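Local coordinates for hypothetical protein AF_0060 (Archaeoglobus fulgidus DSM 4304, PDB 2P06) that is of unknown function but probably hydrolyses nucleoside triphosphates to monophosphates and pyrophosphate with magnesium, as MazG-type pyrophosphohydrolases do, at residues Asp70-Ala75 / Leu89-Phe94. Sequence-based numbering, arbitrary orientation.
Sequences DELREA and LDVANF. With MG (magnesium ion), chain E.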
loop_
_atom_site.group_PDB
_atom_site.type_symbol
_atom_site.label_atom_id
_atom_site.label_comp_id
_atom_site.label_asym_id
_atom_site.label_seq_id
_atom_site.Cartn_x
_atom_site.Cartn_y
_atom_site.Cartn_z
ATOM N N ASP B 70 -23.255 -1.221 16.308
ATOM C CA ASP B 70 -24.481 -1.862 16.800
ATOM C C ASP B 70 -25.235 -2.621 15.676
ATOM O O ASP B 70 -25.699 -3.753 15.885
ATOM C CB ASP B 70 -25.387 -0.830 17.490
ATOM C CG ASP B 70 -24.833 -0.382 18.857
ATOM O OD1 ASP B 70 -23.957 -1.104 19.408
ATOM O OD2 ASP B 70 -25.276 0.684 19.392
ATOM N N GLU B 71 -25.342 -2.006 14.492
ATOM C CA GLU B 71 -25.938 -2.678 13.333
ATOM C C GLU B 71 -25.151 -3.920 12.907
ATOM O O GLU B 71 -25.735 -4.907 12.494
ATOM C CB GLU B 71 -26.085 -1.739 12.138
ATOM C CG GLU B 71 -27.200 -0.719 12.304
ATOM C CD GLU B 71 -27.224 0.311 11.207
ATOM O OE1 GLU B 71 -26.301 0.292 10.365
ATOM O OE2 GLU B 71 -28.147 1.157 11.196
ATOM N N LEU B 72 -23.829 -3.863 13.018
ATOM C CA LEU B 72 -22.994 -4.983 12.668
ATOM C C LEU B 72 -23.289 -6.121 13.646
ATOM O O LEU B 72 -23.582 -7.253 13.227
ATOM C CB LEU B 72 -21.517 -4.562 12.646
ATOM C CG LEU B 72 -20.403 -5.610 12.553
ATOM C CD1 LEU B 72 -20.786 -6.683 11.608
ATOM C CD2 LEU B 72 -19.095 -4.942 12.117
ATOM N N ARG B 73 -23.273 -5.825 14.943
ATOM C CA ARG B 73 -23.620 -6.828 15.958
ATOM C C ARG B 73 -25.009 -7.427 15.744
ATOM O O ARG B 73 -25.200 -8.635 15.905
ATOM C CB ARG B 73 -23.531 -6.233 17.365
ATOM C CG ARG B 73 -22.092 -5.853 17.787
ATOM C CD ARG B 73 -22.036 -5.144 19.162
ATOM N NE ARG B 73 -20.738 -4.498 19.426
ATOM C CZ ARG B 73 -19.691 -5.085 20.020
ATOM N NH1 ARG B 73 -19.736 -6.359 20.413
ATOM N NH2 ARG B 73 -18.579 -4.391 20.221
ATOM N N GLU B 74 -25.982 -6.586 15.395
ATOM C CA GLU B 74 -27.322 -7.069 15.080
ATOM C C GLU B 74 -27.338 -8.043 13.877
ATOM O O GLU B 74 -28.048 -9.048 13.907
ATOM C CB GLU B 74 -28.284 -5.895 14.849
ATOM C CG GLU B 74 -29.739 -6.293 14.666
ATOM C CD GLU B 74 -30.351 -6.954 15.894
ATOM O OE1 GLU B 74 -31.095 -6.267 16.627
ATOM O OE2 GLU B 74 -30.096 -8.158 16.122
ATOM N N ALA B 75 -26.567 -7.749 12.830
ATOM C CA ALA B 75 -26.468 -8.655 11.675
ATOM C C ALA B 75 -25.888 -10.008 12.083
ATOM O O ALA B 75 -26.328 -11.046 11.599
ATOM C CB ALA B 75 -25.626 -8.036 10.550
ATOM N N LEU B 89 -18.371 -2.736 5.751
ATOM C CA LEU B 89 -18.021 -1.544 4.971
ATOM C C LEU B 89 -18.389 -0.262 5.740
ATOM O O LEU B 89 -17.583 0.667 5.842
ATOM C CB LEU B 89 -18.713 -1.562 3.594
ATOM C CG LEU B 89 -18.295 -2.696 2.656
ATOM C CD1 LEU B 89 -19.213 -2.753 1.391
ATOM C CD2 LEU B 89 -16.787 -2.563 2.271
ATOM N N ASP B 90 -19.591 -0.240 6.316
ATOM C CA ASP B 90 -20.061 0.918 7.097
ATOM C C ASP B 90 -19.156 1.164 8.297
ATOM O O ASP B 90 -18.746 2.280 8.533
ATOM C CB ASP B 90 -21.488 0.713 7.600
ATOM C CG ASP B 90 -22.545 0.832 6.509
ATOM O OD1 ASP B 90 -22.268 1.462 5.454
ATOM O OD2 ASP B 90 -23.685 0.313 6.750
ATOM N N VAL B 91 -18.841 0.120 9.062
ATOM C CA VAL B 91 -17.967 0.300 10.248
ATOM C C VAL B 91 -16.596 0.802 9.834
ATOM O O VAL B 91 -16.088 1.716 10.451
ATOM C CB VAL B 91 -17.873 -0.948 11.136
ATOM C CG1 VAL B 91 -16.773 -0.799 12.224
ATOM C CG2 VAL B 91 -19.254 -1.252 11.776
ATOM N N ALA B 92 -16.017 0.237 8.777
ATOM C CA ALA B 92 -14.691 0.644 8.302
ATOM C C ALA B 92 -14.700 2.121 7.898
ATOM O O ALA B 92 -13.786 2.878 8.257
ATOM C CB ALA B 92 -14.212 -0.224 7.111
ATOM N N ASN B 93 -15.726 2.517 7.146
ATOM C CA ASN B 93 -15.874 3.922 6.749
ATOM C C ASN B 93 -15.932 4.833 7.943
ATOM O O ASN B 93 -15.199 5.816 8.001
ATOM C CB ASN B 93 -17.085 4.148 5.844
ATOM C CG ASN B 93 -16.767 3.966 4.366
ATOM O OD1 ASN B 93 -15.643 4.208 3.927
ATOM N ND2 ASN B 93 -17.782 3.597 3.576
ATOM N N PHE B 94 -16.768 4.512 8.919
ATOM C CA PHE B 94 -16.858 5.363 10.088
ATOM C C PHE B 94 -15.615 5.368 11.002
ATOM O O PHE B 94 -15.325 6.388 11.650
ATOM C CB PHE B 94 -18.189 5.148 10.829
ATOM C CG PHE B 94 -19.308 5.873 10.163
ATOM C CD1 PHE B 94 -19.604 7.181 10.527
ATOM C CD2 PHE B 94 -19.940 5.327 9.058
ATOM C CE1 PHE B 94 -20.578 7.899 9.861
ATOM C CE2 PHE B 94 -20.923 6.037 8.387
ATOM C CZ PHE B 94 -21.258 7.311 8.795
HETATM MG MG MG E . -24.810 -0.029 8.931
HETATM O O HOH W 1 -26.181 0.959 7.737
HETATM O O HOH W 2 -22.926 -1.238 9.988
#
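Glu71 and Asp90 meet through a magnesium ion set between helix 58-77 and helix 81-103. The ion lies 2.1 Å from Glu71 OE1 and 2.5 Å from Asp90 OD2, so each carboxylate supplies one oxygen. Glu71 OE1, the magnesium and Asp90 OD2 make an angle of about 155°, so these ligands lie on nearly opposite sides of the metal and Glu71 OE1 stays 4.5 Å from Asp90 OD2. Two waters fill another roughly trans pair, and Glu68 and Glu87 bring the coordination to six. Glu71 reaches the ion with an extended chain (chi2 173°) whose CG is anti to its carbonyl carbon. The other Asp90 oxygen, OD1, is gripped by salt bridges to Lys38 and Arg42 of helix 22-43, so this carboxylate joins the metal to a third helix.

Apolar packing adjoins the site. Leu72 CD2 rests 3.7 Å from Val91 CG2, and Leu72 CB stands 4.1 Å from the same methyl; the two side chains cross at about a right angle. Between 70-75 and 89-94, the nearest CA atoms are those of Leu72 and Val91, 7.7 Å apart. Leu65 and Cys95 of the second subunit pack against Leu72 and Val91, respectively.

Four acidic residues in two pairs on adjacent antiparallel helices, Glu68 and Glu71 with Glu87 and Asp90, form the metal site of the MazG-like all-alpha fold. The cation probably lets these carboxylates converge. A magnesium site of this kind is consistent with the metal-dependent hydrolysis known for MazG relatives.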